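Local coordinates for protein TIR domain-containing adapter molecule 1 (PDB 4BSX) that acts as the Toll-like receptor signalling adaptor TRIF, which induces interferon-beta in innate immunity and is also linked to apoptosis, at residues A[93-97]-A[123-128]; A[44-48]-A[63-67]; A[28-32]-A[108-112]; A[14-19]-A[49-53]. The protein carries 2 engineered substitutions. One frame throughout, in Å; residues are numbered along the deposited sequence.

Contact 1 of 4, residues A[93-97]-A[123-128]; sequences PDVSW and EAVRTL
Asp94 meets the methyl of Thr127 with its carboxylate, from the opposite direction, and OD2 of Asp94 lies 3.1 Å from CG2 of Thr127. OD2 also has a salt bridge to Arg131. OD1 of Asp94 takes weak bonds from N and OG of Ser96, in the first turn of helix 96-108. With CG2 of Thr127 anti to the backbone N, the methyl is aimed at Asp94, while OG1 (chi1 -65°) turns back along the helix and donates a 2.9 Å hydrogen bond to Glu123 O. A glycine in place of Thr127 would probably open a gap beside the carboxylate of Asp94 and take one donor from Glu123 O. Ser96 follows as a knob into a hole formed by Glu123, Ala124, Thr127 and Leu128 of helix 114-130, within an all-helical domain similar to IFIT proteins. Its OG reaches 3.3 Å from Ala124 CA. Ser96 and Ala124 have their CA atoms 4.7 Å apart. CZ3 of Trp97 is 3.9 Å from Leu128 CD2, with the two side chains crossing at about a right angle. NE1 of Trp97 bonds to Glu142 of helix 136-147, and Leu139 touches both Trp97 and Leu128.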
loop_
_atom_site.group_PDB
_atom_site.type_symbol
_atom_site.label_atom_id
_atom_site.label_comp_id
_atom_site.label_asym_id
_atom_site.label_seq_id
_atom_site.Cartn_x
_atom_site.Cartn_y
_atom_site.Cartn_z
ATOM N N PRO A 93 12.717 -2.550 2.939
ATOM C CA PRO A 93 12.600 -1.388 2.058
ATOM C C PRO A 93 11.903 -0.227 2.775
ATOM O O PRO A 93 11.144 -0.410 3.743
ATOM C CB PRO A 93 11.706 -1.914 0.959
ATOM C CG PRO A 93 10.745 -2.769 1.713
ATOM C CD PRO A 93 11.527 -3.405 2.822
ATOM N N ASP A 94 12.209 0.961 2.304
ATOM C CA ASP A 94 11.430 2.161 2.549
ATOM C C ASP A 94 10.024 1.906 2.004
ATOM O O ASP A 94 9.881 1.563 0.841
ATOM C CB ASP A 94 12.062 3.299 1.749
ATOM C CG ASP A 94 11.308 4.584 1.872
ATOM O OD1 ASP A 94 10.623 4.775 2.909
ATOM O OD2 ASP A 94 11.428 5.400 0.930
ATOM N N VAL A 95 9.004 2.038 2.854
ATOM C CA VAL A 95 7.629 1.743 2.456
ATOM C C VAL A 95 6.785 3.019 2.288
ATOM O O VAL A 95 5.592 2.946 2.057
ATOM C CB VAL A 95 6.920 0.751 3.458
ATOM C CG1 VAL A 95 7.740 -0.519 3.624
ATOM C CG2 VAL A 95 6.563 1.441 4.810
ATOM N N SER A 96 7.389 4.194 2.392
ATOM C CA SER A 96 6.595 5.403 2.602
ATOM C C SER A 96 5.730 5.762 1.373
ATOM O O SER A 96 4.605 6.261 1.520
ATOM C CB SER A 96 7.516 6.559 2.990
ATOM O OG SER A 96 8.363 6.909 1.897
ATOM N N TRP A 97 6.231 5.450 0.178
ATOM C CA TRP A 97 5.574 5.823 -1.073
ATOM C C TRP A 97 4.404 4.859 -1.289
ATOM O O TRP A 97 3.292 5.251 -1.594
ATOM C CB TRP A 97 6.565 5.767 -2.251
ATOM C CG TRP A 97 6.089 6.472 -3.527
ATOM C CD1 TRP A 97 4.812 6.839 -3.842
ATOM C CD2 TRP A 97 6.907 6.898 -4.630
ATOM N NE1 TRP A 97 4.781 7.463 -5.074
ATOM C CE2 TRP A 97 6.054 7.508 -5.578
ATOM C CE3 TRP A 97 8.279 6.823 -4.908
ATOM C CZ2 TRP A 97 6.530 8.036 -6.792
ATOM C CZ3 TRP A 97 8.747 7.328 -6.115
ATOM C CH2 TRP A 97 7.878 7.940 -7.035
ATOM N N GLU A 123 5.362 12.453 4.488
ATOM C CA GLU A 123 6.408 11.590 4.999
ATOM C C GLU A 123 7.170 10.954 3.858
ATOM O O GLU A 123 8.368 10.745 3.957
ATOM C CB GLU A 123 5.837 10.502 5.954
ATOM C CG GLU A 123 5.311 11.109 7.251
ATOM C CD GLU A 123 4.588 10.109 8.152
ATOM O OE1 GLU A 123 4.575 8.906 7.812
ATOM O OE2 GLU A 123 4.032 10.526 9.202
ATOM N N ALA A 124 6.484 10.614 2.783
ATOM C CA ALA A 124 7.171 9.991 1.661
ATOM C C ALA A 124 8.111 11.019 1.082
ATOM O O ALA A 124 9.192 10.690 0.617
ATOM C CB ALA A 124 6.181 9.544 0.597
ATOM N N VAL A 125 7.664 12.271 1.067
ATOM C CA VAL A 125 8.412 13.318 0.372
ATOM C C VAL A 125 9.662 13.582 1.214
ATOM O O VAL A 125 10.770 13.616 0.690
ATOM C CB VAL A 125 7.551 14.585 0.142
ATOM C CG1 VAL A 125 8.416 15.778 -0.187
ATOM C CG2 VAL A 125 6.552 14.355 -0.966
ATOM N N ARG A 126 9.468 13.667 2.536
ATOM C CA ARG A 126 10.562 13.761 3.496
ATOM C C ARG A 126 11.538 12.618 3.342
ATOM O O ARG A 126 12.721 12.832 3.232
ATOM C CB ARG A 126 10.005 13.763 4.906
ATOM C CG ARG A 126 10.958 14.273 5.972
ATOM C CD ARG A 126 10.247 14.291 7.299
ATOM N NE ARG A 126 8.912 14.853 7.113
ATOM C CZ ARG A 126 7.862 14.559 7.864
ATOM N NH1 ARG A 126 7.995 13.713 8.874
ATOM N NH2 ARG A 126 6.682 15.114 7.600
ATOM N N THR A 127 11.047 11.398 3.313
ATOM C CA THR A 127 11.920 10.249 3.134
ATOM C C THR A 127 12.785 10.341 1.843
ATOM O O THR A 127 14.004 10.244 1.926
ATOM C CB THR A 127 11.098 8.971 3.173
ATOM O OG1 THR A 127 10.537 8.822 4.470
ATOM C CG2 THR A 127 11.956 7.774 2.892
ATOM N N LEU A 128 12.175 10.554 0.674
ATOM C CA LEU A 128 12.936 10.628 -0.573
ATOM C C LEU A 128 13.953 11.814 -0.575
ATOM O O LEU A 128 15.024 11.718 -1.129
ATOM C CB LEU A 128 11.992 10.680 -1.796
ATOM C CG LEU A 128 11.580 9.310 -2.373
ATOM C CD1 LEU A 128 10.634 8.616 -1.429
ATOM C CD2 LEU A 128 10.998 9.411 -3.767
#

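Contact 2 of 4, residues A[44-48]-A[63-67]; sequences DLLHA and SLEAL
Leu67, Ala48 and Ser63 carry most of this contact. It packs helix 43-53 against the end region of the next helix, 57-65, in the TPR-like helical domain of TRIF. No hydrogen bond crosses it. Leu67 lies just beyond the second helix, in a turn where its N bonds to Leu64 O at 2.8 Å. Its CG stands anti to the carbonyl carbon (chi1 -66°), and the two methyls fork over the start of the other segment. CD1 of Leu67 rests on the peptide between Asp44 and Leu45, 3.9 Å from Leu45 N. CD2 of Leu67 lies alongside the methylene of Asp44, 3.9 Å from CB. An apolar branch thus meets the aliphatic base of an exposed acid. Leu67 also touches Ala73 of helix 71-79.

Ala48 is buried one turn further on. Its CB sits 3.7 Å from Leu64 CD2. The same Leu64 methyl reaches Leu45 CD1 at 4.1 Å, so it is shared by two residues of helix 43-53. Val76 of helix 71-79 touches both Leu45 and Leu64 and extends this apolar patch. Ser63 points its CB toward Ala48, and these two residues have the nearest CA atoms of the pair of segments. OG of Ser63 bonds to Glu59 O in its own helix, and it lies at the edge of the His47 ring, 3.9 Å from CD2.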
loop_
_atom_site.group_PDB
_atom_site.type_symbol
_atom_site.label_atom_id
_atom_site.label_comp_id
_atom_site.label_asym_id
_atom_site.label_seq_id
_atom_site.Cartn_x
_atom_site.Cartn_y
_atom_site.Cartn_z
ATOM N N ASP A 44 -2.997 -3.286 -6.692
ATOM C CA ASP A 44 -2.679 -4.713 -6.690
ATOM C C ASP A 44 -2.216 -5.140 -5.284
ATOM O O ASP A 44 -2.637 -6.169 -4.779
ATOM C CB ASP A 44 -1.626 -5.056 -7.744
ATOM C CG ASP A 44 -2.204 -5.160 -9.142
ATOM O OD1 ASP A 44 -3.438 -5.304 -9.270
ATOM O OD2 ASP A 44 -1.414 -5.119 -10.110
ATOM N N LEU A 45 -1.376 -4.333 -4.650
ATOM C CA LEU A 45 -0.861 -4.652 -3.327
ATOM C C LEU A 45 -2.045 -4.579 -2.347
ATOM O O LEU A 45 -2.242 -5.490 -1.541
ATOM C CB LEU A 45 0.276 -3.673 -2.928
ATOM C CG LEU A 45 0.851 -3.759 -1.498
ATOM C CD1 LEU A 45 1.471 -5.121 -1.290
ATOM C CD2 LEU A 45 1.889 -2.644 -1.161
ATOM N N LEU A 46 -2.863 -3.528 -2.457
ATOM C CA LEU A 46 -4.058 -3.415 -1.622
ATOM C C LEU A 46 -5.047 -4.578 -1.831
ATOM O O LEU A 46 -5.737 -5.003 -0.894
ATOM C CB LEU A 46 -4.770 -2.091 -1.848
ATOM C CG LEU A 46 -5.875 -1.759 -0.817
ATOM C CD1 LEU A 46 -5.355 -1.697 0.607
ATOM C CD2 LEU A 46 -6.547 -0.440 -1.146
ATOM N N HIS A 47 -5.115 -5.102 -3.035
ATOM C CA HIS A 47 -5.971 -6.269 -3.295
ATOM C C HIS A 47 -5.479 -7.440 -2.439
ATOM O O HIS A 47 -6.260 -8.170 -1.804
ATOM C CB HIS A 47 -5.926 -6.592 -4.799
ATOM C CG HIS A 47 -6.562 -7.889 -5.173
ATOM N ND1 HIS A 47 -7.927 -8.091 -5.136
ATOM C CD2 HIS A 47 -6.016 -9.048 -5.611
ATOM C CE1 HIS A 47 -8.189 -9.339 -5.481
ATOM N NE2 HIS A 47 -7.050 -9.936 -5.787
ATOM N N ALA A 48 -4.164 -7.594 -2.393
ATOM C CA ALA A 48 -3.547 -8.722 -1.668
ATOM C C ALA A 48 -3.738 -8.595 -0.154
ATOM O O ALA A 48 -3.993 -9.588 0.548
ATOM C CB ALA A 48 -2.033 -8.831 -2.016
ATOM N N SER A 63 -1.260 -13.780 -5.399
ATOM C CA SER A 63 -1.193 -12.400 -5.816
ATOM C C SER A 63 0.151 -11.749 -5.463
ATOM O O SER A 63 0.663 -10.893 -6.207
ATOM C CB SER A 63 -2.314 -11.607 -5.146
ATOM O OG SER A 63 -3.591 -12.147 -5.483
ATOM N N LEU A 64 0.725 -12.099 -4.319
ATOM C CA LEU A 64 1.960 -11.420 -3.936
ATOM C C LEU A 64 3.089 -11.998 -4.747
ATOM O O LEU A 64 4.036 -11.307 -5.076
ATOM C CB LEU A 64 2.234 -11.552 -2.440
ATOM C CG LEU A 64 1.248 -10.711 -1.611
ATOM C CD1 LEU A 64 1.168 -11.260 -0.213
ATOM C CD2 LEU A 64 1.643 -9.242 -1.611
ATOM N N GLU A 65 2.991 -13.281 -5.079
ATOM C CA GLU A 65 4.012 -13.885 -5.926
ATOM C C GLU A 65 4.067 -13.191 -7.303
ATOM O O GLU A 65 5.136 -13.036 -7.876
ATOM C CB GLU A 65 3.796 -15.392 -6.085
ATOM C CG GLU A 65 4.299 -15.984 -7.429
ATOM C CD GLU A 65 5.807 -16.197 -7.493
ATOM O OE1 GLU A 65 6.448 -16.207 -6.420
ATOM O OE2 GLU A 65 6.341 -16.370 -8.620
ATOM N N ALA A 66 2.929 -12.760 -7.827
ATOM C CA ALA A 66 2.940 -12.042 -9.085
ATOM C C ALA A 66 3.547 -10.662 -8.897
ATOM O O ALA A 66 3.891 -9.981 -9.868
ATOM C CB ALA A 66 1.525 -11.930 -9.643
ATOM N N LEU A 67 3.675 -10.226 -7.646
ATOM C CA LEU A 67 4.184 -8.879 -7.385
ATOM C C LEU A 67 5.631 -8.864 -6.907
ATOM O O LEU A 67 6.128 -7.829 -6.499
ATOM C CB LEU A 67 3.273 -8.139 -6.376
ATOM C CG LEU A 67 1.839 -7.803 -6.822
ATOM C CD1 LEU A 67 1.033 -7.198 -5.698
ATOM C CD2 LEU A 67 1.835 -6.864 -8.013
#

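Contact 3 of 4, residues A[28-32]-A[108-112]; sequences YLKHK and EEKLC
Lys32 and Glu109 form a salt bridge at the surface, with the leucine pair Leu29 and Leu111 beside it. The contact ties helix 23-33 to the loop between helices 96-108 and 114-130. NZ of Lys32 gives a 2.8 Å bond to Glu109 OE2 and uses the syn lone pair of that oxygen. The lysine chain is extended throughout and meets the glutamate from the opposite direction. Glu109 is bent instead, with chi2 at -58°. NZ of Lys32 also donates to Tyr28 OH, at 2.7 Å, so the ammonium links the tyrosine to the carboxylate. The other oxygen, OE1 of Glu109, lies in the plane of the Tyr28 ring at its edge, 3.4 Å from CE2. Ring and carboxylate planes are 71° apart. A methionine at the position of Lys32 would probably leave the charge of Glu109 without this mate and let the Tyr28 hydroxyl turn more freely.

The apolar half lies next to this network. CD2 of Leu29 is 3.8 Å from Glu109 CG, and the two side chains pass alongside one another, running opposite ways. Leu29 and Leu111 meet tip to tip, with their CD1 atoms 3.5 Å apart. Val50 also packs on Leu29, and Ile17 on Leu111. Between the two contact residues of the loop, Lys110 takes a positive phi of 63°. This turn ends helix 96-108 in a Schellman motif.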
loop_
_atom_site.group_PDB
_atom_site.type_symbol
_atom_site.label_atom_id
_atom_site.label_comp_id
_atom_site.label_asym_id
_atom_site.label_seq_id
_atom_site.Cartn_x
_atom_site.Cartn_y
_atom_site.Cartn_z
ATOM N N TYR A 28 -16.343 -6.240 -1.046
ATOM C CA TYR A 28 -16.418 -5.166 -2.022
ATOM C C TYR A 28 -15.044 -4.811 -2.580
ATOM O O TYR A 28 -14.869 -4.801 -3.787
ATOM C CB TYR A 28 -17.047 -3.924 -1.399
ATOM C CG TYR A 28 -17.001 -2.718 -2.311
ATOM C CD1 TYR A 28 -17.721 -2.700 -3.527
ATOM C CD2 TYR A 28 -16.221 -1.592 -1.987
ATOM C CE1 TYR A 28 -17.673 -1.573 -4.399
ATOM C CE2 TYR A 28 -16.165 -0.452 -2.861
ATOM C CZ TYR A 28 -16.890 -0.465 -4.038
ATOM O OH TYR A 28 -16.827 0.639 -4.845
ATOM N N LEU A 29 -14.047 -4.571 -1.709
ATOM C CA LEU A 29 -12.689 -4.248 -2.181
ATOM C C LEU A 29 -12.015 -5.401 -2.932
ATOM O O LEU A 29 -11.373 -5.194 -3.980
ATOM C CB LEU A 29 -11.823 -3.747 -1.045
ATOM C CG LEU A 29 -12.385 -2.417 -0.524
ATOM C CD1 LEU A 29 -11.658 -1.885 0.719
ATOM C CD2 LEU A 29 -12.317 -1.350 -1.611
ATOM N N LYS A 30 -12.182 -6.611 -2.433
ATOM C CA LYS A 30 -11.639 -7.780 -3.119
ATOM C C LYS A 30 -12.197 -7.865 -4.568
ATOM O O LYS A 30 -11.460 -8.152 -5.521
ATOM C CB LYS A 30 -11.988 -9.059 -2.322
ATOM C CG LYS A 30 -11.884 -10.352 -3.133
ATOM C CD LYS A 30 -12.462 -11.599 -2.407
ATOM C CE LYS A 30 -12.295 -12.853 -3.304
ATOM N NZ LYS A 30 -12.731 -14.111 -2.661
ATOM N N HIS A 31 -13.502 -7.660 -4.727
ATOM C CA HIS A 31 -14.126 -7.897 -6.007
ATOM C C HIS A 31 -13.710 -6.767 -6.970
ATOM O O HIS A 31 -13.436 -7.005 -8.151
ATOM C CB HIS A 31 -15.658 -7.919 -5.844
ATOM C CG HIS A 31 -16.189 -9.054 -5.006
ATOM N ND1 HIS A 31 -15.739 -10.349 -5.112
ATOM C CD2 HIS A 31 -17.152 -9.060 -4.056
ATOM C CE1 HIS A 31 -16.405 -11.113 -4.258
ATOM N NE2 HIS A 31 -17.252 -10.352 -3.603
ATOM N N LYS A 32 -13.684 -5.550 -6.426
ATOM C CA LYS A 32 -13.362 -4.313 -7.143
ATOM C C LYS A 32 -11.879 -4.110 -7.472
ATOM O O LYS A 32 -11.542 -3.652 -8.546
ATOM C CB LYS A 32 -13.808 -3.121 -6.297
ATOM C CG LYS A 32 -13.567 -1.790 -6.916
ATOM C CD LYS A 32 -14.179 -0.712 -6.038
ATOM C CE LYS A 32 -13.913 0.677 -6.584
ATOM N NZ LYS A 32 -14.608 1.768 -5.853
ATOM N N GLU A 108 -10.092 7.395 -0.715
ATOM C CA GLU A 108 -11.037 7.429 -1.837
ATOM C C GLU A 108 -12.220 6.480 -1.599
ATOM O O GLU A 108 -13.305 6.709 -2.072
ATOM C CB GLU A 108 -10.337 7.029 -3.143
ATOM C CG GLU A 108 -9.328 8.051 -3.659
ATOM C CD GLU A 108 -9.999 9.135 -4.463
ATOM O OE1 GLU A 108 -10.412 8.830 -5.611
ATOM O OE2 GLU A 108 -10.140 10.276 -3.940
ATOM N N GLU A 109 -11.990 5.399 -0.881
ATOM C CA GLU A 109 -13.049 4.482 -0.543
ATOM C C GLU A 109 -13.741 4.973 0.704
ATOM O O GLU A 109 -14.665 4.335 1.202
ATOM C CB GLU A 109 -12.496 3.071 -0.317
ATOM C CG GLU A 109 -11.991 2.399 -1.625
ATOM C CD GLU A 109 -13.068 2.281 -2.702
ATOM O OE1 GLU A 109 -14.276 2.359 -2.390
ATOM O OE2 GLU A 109 -12.727 2.130 -3.878
ATOM N N LYS A 110 -13.265 6.100 1.226
ATOM C CA LYS A 110 -13.816 6.683 2.443
ATOM C C LYS A 110 -13.655 5.781 3.646
ATOM O O LYS A 110 -14.461 5.856 4.569
ATOM C CB LYS A 110 -15.292 7.040 2.217
ATOM C CG LYS A 110 -15.478 8.040 1.097
ATOM C CD LYS A 110 -16.897 8.107 0.573
ATOM C CE LYS A 110 -17.055 9.245 -0.445
ATOM N NZ LYS A 110 -16.110 9.124 -1.617
ATOM N N LEU A 111 -12.594 4.964 3.666
ATOM C CA LEU A 111 -12.306 4.121 4.818
ATOM C C LEU A 111 -11.427 4.814 5.846
ATOM O O LEU A 111 -11.192 4.264 6.940
ATOM C CB LEU A 111 -11.640 2.824 4.377
ATOM C CG LEU A 111 -12.390 1.985 3.345
ATOM C CD1 LEU A 111 -11.741 0.624 3.212
ATOM C CD2 LEU A 111 -13.868 1.830 3.691
ATOM N N CYS A 112 -10.923 5.992 5.472
ATOM C CA CYS A 112 -10.123 6.856 6.357
ATOM C C CYS A 112 -10.122 8.318 5.863
ATOM O O CYS A 112 -10.418 8.593 4.712
ATOM C CB CYS A 112 -8.685 6.354 6.455
ATOM S SG CYS A 112 -7.691 6.865 5.065
#

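Contact 4 of 4, residues A[14-19]-A[49-53]; sequences AFDILG and MVLLK
Phe15 and Met49, a selenomethionine, form the tight centre of this contact between helices 11-19 and 43-53. The short segments cross at -57°, with their axes 9.8 Å apart at closest approach. The side chains of Met49 and Phe15 cross at about a right angle. CG of Met49 is 3.5 Å from Phe15 CZ. A bend at chi3 (57°) then brings the methyl back over the ring, with CE 4.0 Å from the Phe15 centroid and nearly on the ring normal. This is a CH-pi contact. The selenium lies above the same ring at 4.9 Å from the centroid, a longer Met-aromatic contact. Met49 CE also touches Ala14 CB, while Leu52 CD1 meets the ring at its edge. Trp80 stacks with Phe15 and adds to the aromatic cluster. Leu18 extends the buried side: its CD1 is 3.9 Å from Val50 CG2, and the two side chains cross at about a right angle.

The other side faces solvent. Here Lys53 lies across the end of helix 11-19, against Phe15 O and Gly19, its chain bent at chi2. CE of Lys53 is 3.4 Å from Gly19 CA, tighter than usual for two carbons, at a residue that has no side chain. The charged end does not reach Asp16 directly. One water accepts from Lys53 NZ at 2.9 Å and donates to Asp16 OD1 at 2.9 Å. Apolar and aromatic packing therefore holds the two helices together, and the opposite charges at the rim add only a water-mediated link.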
loop_
_atom_site.group_PDB
_atom_site.type_symbol
_atom_site.label_atom_id
_atom_site.label_comp_id
_atom_site.label_asym_id
_atom_site.label_seq_id
_atom_site.Cartn_x
_atom_site.Cartn_y
_atom_site.Cartn_z
ATOM N N ALA A 14 -2.810 0.679 8.040
ATOM C CA ALA A 14 -3.615 0.427 6.861
ATOM C C ALA A 14 -4.295 -0.929 7.011
ATOM O O ALA A 14 -5.465 -1.074 6.680
ATOM C CB ALA A 14 -2.765 0.457 5.593
ATOM N N PHE A 15 -3.584 -1.932 7.501
ATOM C CA PHE A 15 -4.231 -3.238 7.758
ATOM C C PHE A 15 -5.404 -3.094 8.809
ATOM O O PHE A 15 -6.482 -3.753 8.730
ATOM C CB PHE A 15 -3.189 -4.245 8.239
ATOM C CG PHE A 15 -2.470 -5.027 7.139
ATOM C CD1 PHE A 15 -3.118 -6.029 6.429
ATOM C CD2 PHE A 15 -1.122 -4.820 6.896
ATOM C CE1 PHE A 15 -2.431 -6.781 5.465
ATOM C CE2 PHE A 15 -0.430 -5.564 5.923
ATOM C CZ PHE A 15 -1.085 -6.548 5.218
ATOM N N ASP A 16 -5.212 -2.223 9.795
ATOM C CA ASP A 16 -6.241 -2.016 10.818
ATOM C C ASP A 16 -7.479 -1.349 10.242
ATOM O O ASP A 16 -8.609 -1.642 10.621
ATOM C CB ASP A 16 -5.701 -1.200 11.992
ATOM C CG ASP A 16 -4.722 -2.007 12.873
ATOM O OD1 ASP A 16 -4.899 -3.234 12.981
ATOM O OD2 ASP A 16 -3.774 -1.422 13.430
ATOM N N ILE A 17 -7.248 -0.425 9.330
ATOM C CA ILE A 17 -8.326 0.264 8.638
ATOM C C ILE A 17 -9.192 -0.708 7.843
ATOM O O ILE A 17 -10.414 -0.616 7.886
ATOM C CB ILE A 17 -7.769 1.322 7.741
ATOM C CG1 ILE A 17 -7.252 2.475 8.607
ATOM C CG2 ILE A 17 -8.857 1.855 6.812
ATOM C CD1 ILE A 17 -6.354 3.432 7.876
ATOM N N LEU A 18 -8.536 -1.619 7.126
ATOM C CA LEU A 18 -9.185 -2.743 6.468
ATOM C C LEU A 18 -9.957 -3.602 7.475
ATOM O O LEU A 18 -11.149 -3.907 7.277
ATOM C CB LEU A 18 -8.126 -3.566 5.714
ATOM C CG LEU A 18 -7.511 -2.870 4.468
ATOM C CD1 LEU A 18 -6.609 -3.799 3.679
ATOM C CD2 LEU A 18 -8.562 -2.316 3.517
ATOM N N GLY A 19 -9.301 -3.984 8.567
ATOM C CA GLY A 19 -9.970 -4.751 9.600
ATOM C C GLY A 19 -11.251 -4.061 10.038
ATOM O O GLY A 19 -12.308 -4.712 10.166
HETATM N N MSE A 49 -3.576 -7.371 0.354
HETATM C CA MSE A 49 -3.756 -7.070 1.795
HETATM C C MSE A 49 -5.209 -7.304 2.191
HETATM O O MSE A 49 -5.507 -7.827 3.288
HETATM C CB MSE A 49 -3.340 -5.636 2.095
HETATM C CG MSE A 49 -1.812 -5.403 1.976
HETATM SE SE MSE A 49 -1.324 -3.480 1.907
HETATM C CE MSE A 49 -2.063 -2.762 3.528
ATOM N N VAL A 50 -6.118 -6.927 1.292
ATOM C CA VAL A 50 -7.572 -7.193 1.481
ATOM C C VAL A 50 -7.825 -8.673 1.640
ATOM O O VAL A 50 -8.486 -9.079 2.551
ATOM C CB VAL A 50 -8.408 -6.623 0.321
ATOM C CG1 VAL A 50 -9.818 -7.277 0.283
ATOM C CG2 VAL A 50 -8.510 -5.134 0.498
ATOM N N LEU A 51 -7.249 -9.480 0.757
ATOM C CA LEU A 51 -7.358 -10.933 0.843
ATOM C C LEU A 51 -6.789 -11.491 2.165
ATOM O O LEU A 51 -7.344 -12.410 2.786
ATOM C CB LEU A 51 -6.599 -11.544 -0.333
ATOM C CG LEU A 51 -7.233 -11.280 -1.676
ATOM C CD1 LEU A 51 -6.297 -11.685 -2.821
ATOM C CD2 LEU A 51 -8.535 -12.038 -1.750
ATOM N N LEU A 52 -5.653 -10.947 2.583
ATOM C CA LEU A 52 -5.036 -11.349 3.843
ATOM C C LEU A 52 -5.934 -11.035 5.027
ATOM O O LEU A 52 -6.057 -11.853 5.937
ATOM C CB LEU A 52 -3.689 -10.635 4.030
ATOM C CG LEU A 52 -2.537 -11.074 3.130
ATOM C CD1 LEU A 52 -1.324 -10.221 3.390
ATOM C CD2 LEU A 52 -2.257 -12.549 3.362
ATOM N N LYS A 53 -6.539 -9.844 5.033
ATOM C CA LYS A 53 -7.472 -9.464 6.101
ATOM C C LYS A 53 -8.810 -10.259 6.071
ATOM O O LYS A 53 -9.548 -10.323 7.055
ATOM C CB LYS A 53 -7.743 -7.950 6.036
ATOM C CG LYS A 53 -8.214 -7.368 7.396
ATOM C CD LYS A 53 -7.014 -7.342 8.433
ATOM C CE LYS A 53 -7.482 -7.069 9.877
ATOM N NZ LYS A 53 -6.489 -7.466 10.931
HETATM O O HOH W 1 -4.330 -5.598 11.394
#

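How the contacts relate
All four contacts lie within the TRIF N-terminal domain. Contacts 2, 3 and 4 form one connected group. Contacts 3 and 4 have centres 11 Å apart. Contacts 2 and 4, with centres 13 Å apart, share helix 43-53, and their Leu46 CD1 and Leu18 CD1 lie 3.9 Å apart. Along the chain contact 2 is nested inside the loop closed by contact 3, while contact 4 crosses both. Contact 1 stands apart across the chain's centre, its centre 20 to 23 Å from the other centres. Helix 96-108 runs from contact 1 to the loop of contact 3. Contacts 1 and 3 also cross, and contact 3 ties the early helices to the later part of the chain.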